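Local atomic coordinates of oxalate biosynthetic component 1 (Burkholderia thailandensis, PDB entry 5IKY), a protein that combines a serine hydrolase of the alpha/beta hydrolase class with an additional lyase activity, and serves quorum sensing-dependent production of oxalate in Burkholderia thailandensis. Residues Ala533-Ala538 with Ser716-Leu721; Arg638-Pro643 with Pro683-Glu688; Tyr689-Pro694 with Ala720-Ala725; His854-Leu859 with Asp997-Ala1002. All coordinates share one frame; numbering follows the deposited sequence.

Interaction 1: Ala533-Ala538 with Ser716-Leu721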
loop_
_atom_site.group_PDB
_atom_site.type_symbol
_atom_site.label_atom_id
_atom_site.label_comp_id
_atom_site.label_asym_id
_atom_site.label_seq_id
_atom_site.Cartn_x
_atom_site.Cartn_y
_atom_site.Cartn_z
ATOM N N ALA A 533 -6.311 -5.252 17.662
ATOM C CA ALA A 533 -7.145 -5.393 18.849
ATOM C C ALA A 533 -6.314 -5.809 20.060
ATOM O O ALA A 533 -6.562 -5.359 21.179
ATOM C CB ALA A 533 -8.252 -6.399 18.600
ATOM N N LEU A 534 -5.325 -6.666 19.829
ATOM C CA LEU A 534 -4.484 -7.162 20.911
ATOM C C LEU A 534 -3.616 -6.047 21.487
ATOM O O LEU A 534 -3.436 -5.960 22.704
ATOM C CB LEU A 534 -3.609 -8.319 20.427
ATOM C CG LEU A 534 -2.811 -9.027 21.526
ATOM C CD1 LEU A 534 -3.749 -9.619 22.564
ATOM C CD2 LEU A 534 -1.920 -10.104 20.933
ATOM N N PHE A 535 -3.088 -5.192 20.617
ATOM C CA PHE A 535 -2.278 -4.060 21.058
ATOM C C PHE A 535 -3.109 -3.065 21.868
ATOM O O PHE A 535 -2.652 -2.551 22.892
ATOM C CB PHE A 535 -1.633 -3.351 19.864
ATOM C CG PHE A 535 -0.671 -2.264 20.258
ATOM C CD1 PHE A 535 0.647 -2.564 20.572
ATOM C CD2 PHE A 535 -1.085 -0.943 20.327
ATOM C CE1 PHE A 535 1.532 -1.567 20.944
ATOM C CE2 PHE A 535 -0.203 0.058 20.699
ATOM C CZ PHE A 535 1.105 -0.254 21.006
ATOM N N ARG A 536 -4.325 -2.790 21.406
ATOM C CA ARG A 536 -5.227 -1.890 22.122
ATOM C C ARG A 536 -5.657 -2.490 23.457
ATOM O O ARG A 536 -5.999 -1.764 24.391
ATOM C CB ARG A 536 -6.454 -1.568 21.270
ATOM C CG ARG A 536 -6.176 -0.592 20.141
ATOM C CD ARG A 536 -7.329 -0.551 19.167
ATOM N NE ARG A 536 -7.152 0.480 18.153
ATOM C CZ ARG A 536 -7.878 0.557 17.044
ATOM N NH1 ARG A 536 -8.822 -0.343 16.813
ATOM N NH2 ARG A 536 -7.655 1.525 16.168
ATOM N N GLN A 537 -5.635 -3.815 23.536
ATOM C CA GLN A 537 -5.934 -4.514 24.777
ATOM C C GLN A 537 -4.807 -4.298 25.791
ATOM O O GLN A 537 -5.051 -4.206 26.997
ATOM C CB GLN A 537 -6.150 -6.005 24.505
ATOM C CG GLN A 537 -6.688 -6.786 25.685
ATOM C CD GLN A 537 -6.845 -8.261 25.382
ATOM O OE1 GLN A 537 -7.102 -8.650 24.241
ATOM N NE2 GLN A 537 -6.685 -9.094 26.403
ATOM N N ALA A 538 -3.574 -4.209 25.294
ATOM C CA ALA A 538 -2.418 -3.925 26.145
ATOM C C ALA A 538 -2.417 -2.472 26.552
ATOM O O ALA A 538 -2.120 -2.132 27.697
ATOM C CB ALA A 538 -1.119 -4.279 25.435
ATOM N N SER A 716 2.455 6.289 23.013
ATOM C CA SER A 716 3.844 6.418 23.451
ATOM C C SER A 716 4.049 5.869 24.859
ATOM O O SER A 716 5.038 5.188 25.125
ATOM C CB SER A 716 4.293 7.878 23.392
ATOM O OG SER A 716 4.381 8.326 22.050
ATOM N N ALA A 717 3.111 6.169 25.753
ATOM C CA ALA A 717 3.174 5.671 27.124
ATOM C C ALA A 717 3.144 4.146 27.150
ATOM O O ALA A 717 3.887 3.515 27.902
ATOM C CB ALA A 717 2.032 6.237 27.952
ATOM N N THR A 718 2.283 3.561 26.322
ATOM C CA THR A 718 2.179 2.111 26.226
ATOM C C THR A 718 3.495 1.504 25.753
ATOM O O THR A 718 3.965 0.510 26.307
ATOM C CB THR A 718 1.052 1.684 25.266
ATOM O OG1 THR A 718 -0.161 2.358 25.617
ATOM C CG2 THR A 718 0.832 0.183 25.340
ATOM N N MET A 719 4.090 2.111 24.731
ATOM C CA MET A 719 5.351 1.625 24.185
ATOM C C MET A 719 6.478 1.795 25.201
ATOM O O MET A 719 7.352 0.936 25.321
ATOM C CB MET A 719 5.690 2.352 22.880
ATOM C CG MET A 719 4.723 2.061 21.739
ATOM S SD MET A 719 4.849 0.374 21.108
ATOM C CE MET A 719 6.261 0.519 20.014
ATOM N N ALA A 720 6.443 2.898 25.940
ATOM C CA ALA A 720 7.438 3.160 26.975
ATOM C C ALA A 720 7.382 2.093 28.066
ATOM O O ALA A 720 8.414 1.640 28.559
ATOM C CB ALA A 720 7.231 4.541 27.574
ATOM N N LEU A 721 6.167 1.697 28.429
ATOM C CA LEU A 721 5.958 0.689 29.462
ATOM C C LEU A 721 6.372 -0.697 28.983
ATOM O O LEU A 721 6.975 -1.467 29.731
ATOM C CB LEU A 721 4.494 0.675 29.904
ATOM C CG LEU A 721 4.047 1.891 30.717
ATOM C CD1 LEU A 721 2.545 1.878 30.933
ATOM C CD2 LEU A 721 4.780 1.914 32.044
#

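Interaction 2: Arg638-Pro643 with Pro683-Glu688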
loop_
_atom_site.group_PDB
_atom_site.type_symbol
_atom_site.label_atom_id
_atom_site.label_comp_id
_atom_site.label_asym_id
_atom_site.label_seq_id
_atom_site.Cartn_x
_atom_site.Cartn_y
_atom_site.Cartn_z
ATOM N N ARG A 638 14.572 -23.040 17.202
ATOM C CA ARG A 638 14.995 -23.822 18.358
ATOM C C ARG A 638 14.356 -23.281 19.632
ATOM O O ARG A 638 13.966 -24.039 20.519
ATOM C CB ARG A 638 16.519 -23.804 18.495
ATOM C CG ARG A 638 17.269 -24.277 17.261
ATOM C CD ARG A 638 18.775 -24.129 17.443
ATOM N NE ARG A 638 19.269 -24.866 18.604
ATOM C CZ ARG A 638 19.833 -24.300 19.668
ATOM N NH1 ARG A 638 19.981 -22.983 19.724
ATOM N NH2 ARG A 638 20.253 -25.052 20.678
ATOM N N GLU A 639 14.249 -21.961 19.704
ATOM C CA GLU A 639 13.727 -21.284 20.884
ATOM C C GLU A 639 12.241 -21.573 21.087
ATOM O O GLU A 639 11.733 -21.500 22.205
ATOM C CB GLU A 639 13.962 -19.777 20.762
ATOM C CG GLU A 639 13.906 -19.012 22.068
ATOM C CD GLU A 639 14.305 -17.559 21.897
ATOM O OE1 GLU A 639 14.074 -17.002 20.801
ATOM O OE2 GLU A 639 14.859 -16.979 22.851
ATOM N N LEU A 640 11.554 -21.908 20.000
ATOM C CA LEU A 640 10.116 -22.152 20.045
ATOM C C LEU A 640 9.767 -23.630 20.205
ATOM O O LEU A 640 8.756 -23.971 20.819
ATOM C CB LEU A 640 9.448 -21.605 18.779
ATOM C CG LEU A 640 8.737 -20.255 18.900
ATOM C CD1 LEU A 640 9.686 -19.178 19.411
ATOM C CD2 LEU A 640 8.129 -19.852 17.564
ATOM N N LEU A 641 10.604 -24.504 19.655
ATOM C CA LEU A 641 10.301 -25.930 19.630
ATOM C C LEU A 641 10.762 -26.658 20.892
ATOM O O LEU A 641 10.081 -27.562 21.374
ATOM C CB LEU A 641 10.925 -26.579 18.394
ATOM C CG LEU A 641 10.444 -26.031 17.048
ATOM C CD1 LEU A 641 10.905 -26.916 15.903
ATOM C CD2 LEU A 641 8.933 -25.876 17.035
ATOM N N VAL A 642 11.917 -26.263 21.419
ATOM C CA VAL A 642 12.478 -26.894 22.615
ATOM C C VAL A 642 11.562 -26.856 23.852
ATOM O O VAL A 642 11.379 -27.887 24.501
ATOM C CB VAL A 642 13.847 -26.263 22.985
ATOM C CG1 VAL A 642 14.249 -26.633 24.407
ATOM C CG2 VAL A 642 14.913 -26.701 21.996
ATOM N N PRO A 643 10.978 -25.685 24.186
ATOM C CA PRO A 643 10.156 -25.679 25.406
ATOM C C PRO A 643 8.924 -26.578 25.316
ATOM O O PRO A 643 8.414 -27.021 26.345
ATOM C CB PRO A 643 9.730 -24.210 25.540
ATOM C CG PRO A 643 10.697 -23.444 24.712
ATOM C CD PRO A 643 11.036 -24.345 23.573
ATOM N N PRO A 683 7.071 -14.483 28.485
ATOM C CA PRO A 683 6.614 -13.085 28.506
ATOM C C PRO A 683 7.518 -12.129 27.726
ATOM O O PRO A 683 7.027 -11.138 27.187
ATOM C CB PRO A 683 6.628 -12.732 29.997
ATOM C CG PRO A 683 6.535 -14.038 30.699
ATOM C CD PRO A 683 7.318 -14.987 29.849
ATOM N N LEU A 684 8.814 -12.421 27.670
ATOM C CA LEU A 684 9.739 -11.588 26.910
ATOM C C LEU A 684 9.438 -11.677 25.416
ATOM O O LEU A 684 9.477 -10.672 24.706
ATOM C CB LEU A 684 11.188 -11.992 27.191
ATOM C CG LEU A 684 12.281 -11.294 26.374
ATOM C CD1 LEU A 684 12.109 -9.783 26.398
ATOM C CD2 LEU A 684 13.651 -11.676 26.908
ATOM N N ARG A 685 9.128 -12.880 24.944
ATOM C CA ARG A 685 8.801 -13.076 23.538
ATOM C C ARG A 685 7.489 -12.378 23.202
ATOM O O ARG A 685 7.307 -11.885 22.087
ATOM C CB ARG A 685 8.719 -14.568 23.198
ATOM C CG ARG A 685 10.000 -15.342 23.487
ATOM C CD ARG A 685 10.047 -16.667 22.732
ATOM N NE ARG A 685 8.947 -17.553 23.099
ATOM C CZ ARG A 685 8.993 -18.432 24.094
ATOM N NH1 ARG A 685 10.088 -18.544 24.833
ATOM N NH2 ARG A 685 7.939 -19.197 24.354
ATOM N N CYS A 686 6.583 -12.331 24.175
ATOM C CA CYS A 686 5.301 -11.661 23.992
ATOM C C CYS A 686 5.493 -10.159 23.844
ATOM O O CYS A 686 4.901 -9.534 22.961
ATOM C CB CYS A 686 4.363 -11.953 25.163
ATOM S SG CYS A 686 2.776 -11.081 25.070
ATOM N N LEU A 687 6.319 -9.588 24.717
ATOM C CA LEU A 687 6.624 -8.162 24.675
ATOM C C LEU A 687 7.232 -7.773 23.334
ATOM O O LEU A 687 6.876 -6.744 22.757
ATOM C CB LEU A 687 7.578 -7.781 25.809
ATOM C CG LEU A 687 7.020 -7.841 27.232
ATOM C CD1 LEU A 687 8.136 -7.666 28.247
ATOM C CD2 LEU A 687 5.947 -6.789 27.429
ATOM N N GLU A 688 8.149 -8.605 22.845
ATOM C CA GLU A 688 8.800 -8.366 21.562
ATOM C C GLU A 688 7.785 -8.386 20.429
ATOM O O GLU A 688 7.898 -7.629 19.468
ATOM C CB GLU A 688 9.895 -9.406 21.305
ATOM C CG GLU A 688 11.151 -9.218 22.143
ATOM C CD GLU A 688 12.286 -10.122 21.699
ATOM O OE1 GLU A 688 12.027 -11.074 20.932
ATOM O OE2 GLU A 688 13.440 -9.878 22.115
#

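Interaction 3: Tyr689-Pro694 with Ala720-Ala725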
loop_
_atom_site.group_PDB
_atom_site.type_symbol
_atom_site.label_atom_id
_atom_site.label_comp_id
_atom_site.label_asym_id
_atom_site.label_seq_id
_atom_site.Cartn_x
_atom_site.Cartn_y
_atom_site.Cartn_z
ATOM N N TYR A 689 6.791 -9.258 20.555
ATOM C CA TYR A 689 5.716 -9.341 19.580
ATOM C C TYR A 689 4.856 -8.080 19.607
ATOM O O TYR A 689 4.566 -7.494 18.565
ATOM C CB TYR A 689 4.857 -10.582 19.840
ATOM C CG TYR A 689 3.559 -10.617 19.063
ATOM C CD1 TYR A 689 3.556 -10.824 17.690
ATOM C CD2 TYR A 689 2.338 -10.456 19.705
ATOM C CE1 TYR A 689 2.372 -10.860 16.976
ATOM C CE2 TYR A 689 1.150 -10.492 18.999
ATOM C CZ TYR A 689 1.174 -10.695 17.636
ATOM O OH TYR A 689 -0.005 -10.732 16.931
ATOM N N LEU A 690 4.466 -7.661 20.808
ATOM C CA LEU A 690 3.587 -6.506 20.977
ATOM C C LEU A 690 4.165 -5.222 20.382
ATOM O O LEU A 690 3.466 -4.495 19.679
ATOM C CB LEU A 690 3.276 -6.288 22.458
ATOM C CG LEU A 690 2.277 -7.259 23.088
ATOM C CD1 LEU A 690 2.162 -7.007 24.582
ATOM C CD2 LEU A 690 0.918 -7.140 22.415
ATOM N N VAL A 691 5.437 -4.948 20.656
ATOM C CA VAL A 691 6.063 -3.724 20.162
ATOM C C VAL A 691 6.331 -3.791 18.660
ATOM O O VAL A 691 6.749 -2.806 18.053
ATOM C CB VAL A 691 7.386 -3.426 20.892
ATOM C CG1 VAL A 691 7.125 -3.128 22.361
ATOM C CG2 VAL A 691 8.356 -4.587 20.733
ATOM N N GLY A 692 6.086 -4.957 18.068
ATOM C CA GLY A 692 6.272 -5.143 16.640
ATOM C C GLY A 692 4.983 -5.032 15.847
ATOM O O GLY A 692 5.002 -5.027 14.616
ATOM N N ILE A 693 3.854 -4.951 16.547
ATOM C CA ILE A 693 2.560 -4.807 15.885
ATOM C C ILE A 693 2.402 -3.452 15.172
ATOM O O ILE A 693 1.967 -3.420 14.018
ATOM C CB ILE A 693 1.393 -5.005 16.879
ATOM C CG1 ILE A 693 1.397 -6.436 17.419
ATOM C CG2 ILE A 693 0.054 -4.698 16.214
ATOM C CD1 ILE A 693 0.351 -6.683 18.483
ATOM N N PRO A 694 2.753 -2.331 15.835
ATOM C CA PRO A 694 2.615 -1.079 15.079
ATOM C C PRO A 694 3.626 -0.974 13.943
ATOM O O PRO A 694 4.763 -1.416 14.099
ATOM C CB PRO A 694 2.880 0.009 16.130
ATOM C CG PRO A 694 2.753 -0.671 17.448
ATOM C CD PRO A 694 3.200 -2.075 17.215
ATOM N N ALA A 720 6.443 2.898 25.940
ATOM C CA ALA A 720 7.438 3.160 26.975
ATOM C C ALA A 720 7.382 2.093 28.066
ATOM O O ALA A 720 8.414 1.640 28.559
ATOM C CB ALA A 720 7.231 4.541 27.574
ATOM N N LEU A 721 6.167 1.697 28.429
ATOM C CA LEU A 721 5.958 0.689 29.462
ATOM C C LEU A 721 6.372 -0.697 28.983
ATOM O O LEU A 721 6.975 -1.467 29.731
ATOM C CB LEU A 721 4.494 0.675 29.904
ATOM C CG LEU A 721 4.047 1.891 30.717
ATOM C CD1 LEU A 721 2.545 1.878 30.933
ATOM C CD2 LEU A 721 4.780 1.914 32.044
ATOM N N LEU A 722 6.040 -1.010 27.734
ATOM C CA LEU A 722 6.384 -2.302 27.150
ATOM C C LEU A 722 7.894 -2.496 27.075
ATOM O O LEU A 722 8.409 -3.557 27.428
ATOM C CB LEU A 722 5.769 -2.442 25.758
ATOM C CG LEU A 722 4.253 -2.622 25.719
ATOM C CD1 LEU A 722 3.752 -2.681 24.283
ATOM C CD2 LEU A 722 3.858 -3.868 26.486
ATOM N N TYR A 723 8.601 -1.469 26.614
ATOM C CA TYR A 723 10.057 -1.536 26.524
ATOM C C TYR A 723 10.704 -1.501 27.904
ATOM O O TYR A 723 11.816 -1.990 28.084
ATOM C CB TYR A 723 10.599 -0.399 25.658
ATOM C CG TYR A 723 10.625 -0.738 24.186
ATOM C CD1 TYR A 723 11.430 -1.766 23.711
ATOM C CD2 TYR A 723 9.848 -0.036 23.273
ATOM C CE1 TYR A 723 11.457 -2.091 22.371
ATOM C CE2 TYR A 723 9.872 -0.351 21.926
ATOM C CZ TYR A 723 10.681 -1.378 21.481
ATOM O OH TYR A 723 10.716 -1.701 20.145
ATOM N N HIS A 724 10.003 -0.920 28.872
ATOM C CA HIS A 724 10.465 -0.922 30.255
ATOM C C HIS A 724 10.577 -2.353 30.767
ATOM O O HIS A 724 11.609 -2.753 31.306
ATOM C CB HIS A 724 9.517 -0.111 31.139
ATOM C CG HIS A 724 9.989 0.052 32.550
ATOM N ND1 HIS A 724 10.042 -0.994 33.447
ATOM C CD2 HIS A 724 10.418 1.145 33.223
ATOM C CE1 HIS A 724 10.493 -0.554 34.608
ATOM N NE2 HIS A 724 10.726 0.741 34.500
ATOM N N ALA A 725 9.505 -3.121 30.591
ATOM C CA ALA A 725 9.494 -4.520 30.993
ATOM C C ALA A 725 10.458 -5.329 30.134
ATOM O O ALA A 725 11.097 -6.267 30.613
ATOM C CB ALA A 725 8.087 -5.091 30.895
#

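Interaction 4: His854-Leu859 with Asp997-Ala1002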
loop_
_atom_site.group_PDB
_atom_site.type_symbol
_atom_site.label_atom_id
_atom_site.label_comp_id
_atom_site.label_asym_id
_atom_site.label_seq_id
_atom_site.Cartn_x
_atom_site.Cartn_y
_atom_site.Cartn_z
ATOM N N HIS A 854 13.013 2.946 25.541
ATOM C CA HIS A 854 12.130 3.403 26.607
ATOM C C HIS A 854 12.259 4.905 26.803
ATOM O O HIS A 854 11.261 5.618 26.877
ATOM C CB HIS A 854 12.433 2.690 27.923
ATOM C CG HIS A 854 11.807 3.347 29.112
ATOM N ND1 HIS A 854 10.484 3.162 29.453
ATOM C CD2 HIS A 854 12.316 4.202 30.030
ATOM C CE1 HIS A 854 10.208 3.870 30.535
ATOM N NE2 HIS A 854 11.302 4.510 30.904
ATOM N N ASN A 855 13.500 5.372 26.891
ATOM C CA ASN A 855 13.789 6.794 27.023
ATOM C C ASN A 855 13.147 7.596 25.900
ATOM O O ASN A 855 12.566 8.660 26.126
ATOM C CB ASN A 855 15.299 7.025 27.038
ATOM C CG ASN A 855 15.661 8.487 27.136
ATOM O OD1 ASN A 855 16.084 9.102 26.157
ATOM N ND2 ASN A 855 15.491 9.058 28.320
ATOM N N ARG A 856 13.254 7.059 24.689
ATOM C CA ARG A 856 12.663 7.649 23.496
ATOM C C ARG A 856 11.159 7.869 23.657
ATOM O O ARG A 856 10.663 8.985 23.500
ATOM C CB ARG A 856 12.937 6.749 22.290
ATOM C CG ARG A 856 13.502 7.455 21.075
ATOM C CD ARG A 856 13.813 6.451 19.971
ATOM N NE ARG A 856 12.625 5.696 19.573
ATOM C CZ ARG A 856 12.636 4.685 18.710
ATOM N NH1 ARG A 856 13.772 4.300 18.149
ATOM N NH2 ARG A 856 11.509 4.055 18.409
ATOM N N PHE A 857 10.440 6.796 23.973
ATOM C CA PHE A 857 8.987 6.848 24.101
ATOM C C PHE A 857 8.533 7.615 25.338
ATOM O O PHE A 857 7.481 8.253 25.327
ATOM C CB PHE A 857 8.406 5.434 24.129
ATOM C CG PHE A 857 8.392 4.759 22.787
ATOM C CD1 PHE A 857 7.526 5.186 21.795
ATOM C CD2 PHE A 857 9.239 3.696 22.518
ATOM C CE1 PHE A 857 7.506 4.570 20.561
ATOM C CE2 PHE A 857 9.225 3.075 21.284
ATOM C CZ PHE A 857 8.357 3.512 20.303
ATOM N N ALA A 858 9.320 7.547 26.406
ATOM C CA ALA A 858 9.006 8.283 27.623
ATOM C C ALA A 858 9.108 9.783 27.371
ATOM O O ALA A 858 8.352 10.571 27.938
ATOM C CB ALA A 858 9.929 7.865 28.757
ATOM N N LEU A 859 10.049 10.168 26.515
ATOM C CA LEU A 859 10.211 11.565 26.132
ATOM C C LEU A 859 9.004 12.022 25.323
ATOM O O LEU A 859 8.525 13.145 25.484
ATOM C CB LEU A 859 11.497 11.763 25.329
ATOM C CG LEU A 859 11.873 13.212 25.013
ATOM C CD1 LEU A 859 12.126 13.986 26.296
ATOM C CD2 LEU A 859 13.084 13.271 24.097
ATOM N N ASP A 997 10.754 3.701 6.889
ATOM C CA ASP A 997 11.538 3.596 8.111
ATOM C C ASP A 997 10.597 3.226 9.250
ATOM O O ASP A 997 10.166 4.087 10.019
ATOM C CB ASP A 997 12.276 4.902 8.410
ATOM C CG ASP A 997 13.341 4.740 9.476
ATOM O OD1 ASP A 997 13.311 3.730 10.211
ATOM O OD2 ASP A 997 14.207 5.633 9.589
ATOM N N VAL A 998 10.284 1.938 9.348
ATOM C CA VAL A 998 9.270 1.465 10.278
ATOM C C VAL A 998 9.684 1.657 11.738
ATOM O O VAL A 998 8.832 1.836 12.607
ATOM C CB VAL A 998 8.934 -0.022 10.025
ATOM C CG1 VAL A 998 8.307 -0.189 8.654
ATOM C CG2 VAL A 998 10.178 -0.889 10.158
ATOM N N ARG A 999 10.985 1.638 12.007
ATOM C CA ARG A 999 11.457 1.822 13.375
ATOM C C ARG A 999 11.318 3.281 13.793
ATOM O O ARG A 999 10.983 3.571 14.944
ATOM C CB ARG A 999 12.905 1.361 13.532
ATOM C CG ARG A 999 13.270 1.057 14.979
ATOM C CD ARG A 999 14.749 0.756 15.162
ATOM N NE ARG A 999 15.065 0.522 16.570
ATOM C CZ ARG A 999 16.268 0.683 17.110
ATOM N NH1 ARG A 999 17.286 1.084 16.362
ATOM N NH2 ARG A 999 16.452 0.443 18.401
ATOM N N SER A 1000 11.567 4.195 12.856
ATOM C CA SER A 1000 11.338 5.612 13.105
ATOM C C SER A 1000 9.847 5.918 13.167
ATOM O O SER A 1000 9.412 6.746 13.966
ATOM C CB SER A 1000 12.000 6.469 12.029
ATOM O OG SER A 1000 13.413 6.395 12.110
ATOM N N LEU A 1001 9.070 5.250 12.318
ATOM C CA LEU A 1001 7.623 5.424 12.318
ATOM C C LEU A 1001 7.014 4.975 13.640
ATOM O O LEU A 1001 6.204 5.686 14.230
ATOM C CB LEU A 1001 6.982 4.655 11.165
ATOM C CG LEU A 1001 6.605 5.483 9.936
ATOM C CD1 LEU A 1001 5.814 4.636 8.964
ATOM C CD2 LEU A 1001 5.813 6.710 10.338
ATOM N N ALA A 1002 7.416 3.794 14.099
ATOM C CA ALA A 1002 6.907 3.240 15.351
ATOM C C ALA A 1002 7.262 4.122 16.545
ATOM O O ALA A 1002 6.584 4.093 17.571
ATOM C CB ALA A 1002 7.444 1.829 15.561
HETATM O O HOH W 1 10.545 2.071 17.280
#

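Interaction 1: Ala533-Ala538 with Ser716-Leu721
The short helical segments that bring Phe535 to Met719 cross at 82°, their axes 10.9 Å apart at closest approach, and Ala538 and Thr718 have their CA atoms nearest each other, 7.6 Å apart. At the centre is a Met-aromatic contact of the edge type. Phe535 carries CG anti to its own backbone N (chi1 -174°), which sends the ring into the gap between the helices, and a long flat side chain suits so wide a spacing. Met719 answers with a chain bent at chi2 and chi3, so that its sulfur, rather than its methyl, meets the ring near the ring plane. SD lies 4.9 Å from the centroid of the Phe535 ring. Thr718 points at helix 530-541 and offers only its methyl branch, CG2, which comes within 4.4 Å of the carbonyl carbon C of Ala538; its hydroxyl OG1 hydrogen-bonds back to Arg714 O, in the loop just before the helix. Small Ala538 leaves space for that methyl. The contact is buried and joins helix 530-541 to helix 715-734, whose residues here belong to the cap domain family. Pro694 also touches Phe535, and Met719 SD is 3.8 Å from Phe535 CZ.

Interaction 2: Arg638-Pro643 with Pro683-Glu688
One face of the Arg685 guanidinium is turned to the backbone carbonyl of Glu639, whose O lies above the plane, displaced toward the rim, and 4.3 Å from Arg685 NH1. That is a loose polar approach and not a hydrogen bond. The methyl CD1 of Leu640 comes up obliquely, 4.1 Å from Arg685 NE and almost equally near to CD, so the apolar part of the arginine has a hydrocarbon neighbour. These two side chains run past each other in opposite directions. Arg685 reaches across because its CG stands anti to the carbonyl carbon and its chain then bends at chi3 (-61°), setting the flat group beside helix 629-641. Arginine suits the place: its methylenes can pack while its nitrogens bond further off. NH2 forms a salt bridge with Glu572, and NH1 makes a weak hydrogen bond to Lys680 O. Glu639 points at the arginine, and the two CD atoms of Glu639 and Arg685 are 4.4 Å apart, yet the charges do not pair. Glu639 OE2 is 5.4 Å from Arg685 NH1 and is held instead by the side chain of Arg616 and the backbone N of Lys680. The opposite charges may still attract weakly across the gap. Both segments belong to the cap domain family, in a cluster of helices: Leu640 also rests on Glu572 and Leu575 of helix 562-579, while Leu687, on helix 682-690, packs against helices 554-560 and 715-734.

Interaction 3: Tyr689-Pro694 with Ala720-Ala725
Val691 wedges between Leu722 and Tyr723: all three of its side-chain carbons reach Tyr723, and CG1 also reaches Leu722. CB lies 3.9 Å from Tyr723 CZ, beside the carbon that bears the hydroxyl. From there the valine forks. CG1, which stands anti to the carbonyl carbon (chi1 -65°), passes over the tyrosine ring as a CH-pi donor: it is 4.1 Å from the centroid of the Tyr723 ring, only 18° off the normal, so the methyl sits over the face, displaced toward the rim on the CE2 side. The same CG1 also touches Leu722, 3.7 Å from its CB. CG2, the other branch, goes to the far end of the tyrosine and is 3.8 Å from Tyr723 OH. A beta-branched residue fits because CG1 lies in the angle between Leu722 and the ring face, while CG2 runs on along the ring to the hydroxyl. Tyr723 itself also packs on Leu853 of helix 849-860.

One residue earlier, Leu690 adds a second hydrophobic contact. Its CD1 meets Leu722 CD2 at 4.0 Å, the two side chains crossing at about a right angle. Leu722 thus has its CB beside the valine and its tip beside Leu690, and it also rests on Leu561.

The Leu690-Ile693 type I turn, with Ile693 N bonded to Leu690 O, brings the chain round. The turn and its apolar side chains join helix 682-690 to helix 715-734 within the cap domain family, whose helices lie over the alpha/beta hydrolase domain.

Interaction 4: His854-Leu859 with Asp997-Ala1002
Ala1002 O is gripped by the hydroxyl of Tyr715, which bonds to it, and is also met by the edge of the Phe857 ring: Phe857 CE1 comes within 3.2 Å of this oxygen, which lies in the plane of the ring. The slightly positive ring hydrogens would suit such a carbonyl. Phenylalanine reaches it with CG anti to its carbonyl carbon (chi1 -75°), and Met719 and Ala720 of helix 715-734 pack on the same ring.

A second carbonyl, Arg999 O, is reached through a water. The water donates to Arg999 O at 2.8 Å and accepts from Arg856 NH2, a leg so short that its exact length is doubtful. Direct approach of Arg856 NH2 to Arg999 O, at 3.5 Å, is not a hydrogen bond; the water mediates. The long Arg856, bent at chi3 (58°), spans the gap from helix 849-860. Arg999 stands close by, with its NE 4.3 Å from Arg856 NH1, and makes a long, weak ion pair with Glu849.

Both segments belong to the C-terminal alpha/beta hydrolase family. Asp997, after strand 988-992, is the N-cap of helix 998-1002: Ser1000 N gives a bond of 3.2 Å to Asp997 OD1, and Ser1000 OG donates to Asp997 OD2 at 2.8 Å. Each meets its oxygen from above the carboxylate plane. OD1 also takes a hydrogen bond with His1069 ND1, and OD2 one with Tyr1074 OH. An aspartate in this place, bonded to a histidine, is consistent with the acid of a serine hydrolase triad.

Interactions 1, 3 and 4 form one compact block: the centres of 1 and 3 are about 7 Å apart, those of 3 and 4 about 10 Å. Helix 715-734 ties them together, since it supplies a segment to interactions 1 and 3 and lies against helix 849-860 of interaction 4, where Ala720 O and His854 ND1 form a probable hydrogen bond of 2.7 Å. Interaction 2 is farther out, about 23 Å from interaction 4 between centres, and reaches the block through helix 682-690, shared with interaction 3. Along the chain, 2 is nested inside the loop closed by 1, and 4 opens last. The contacts thus run from the cap domain family down to the C-terminal hydrolase family.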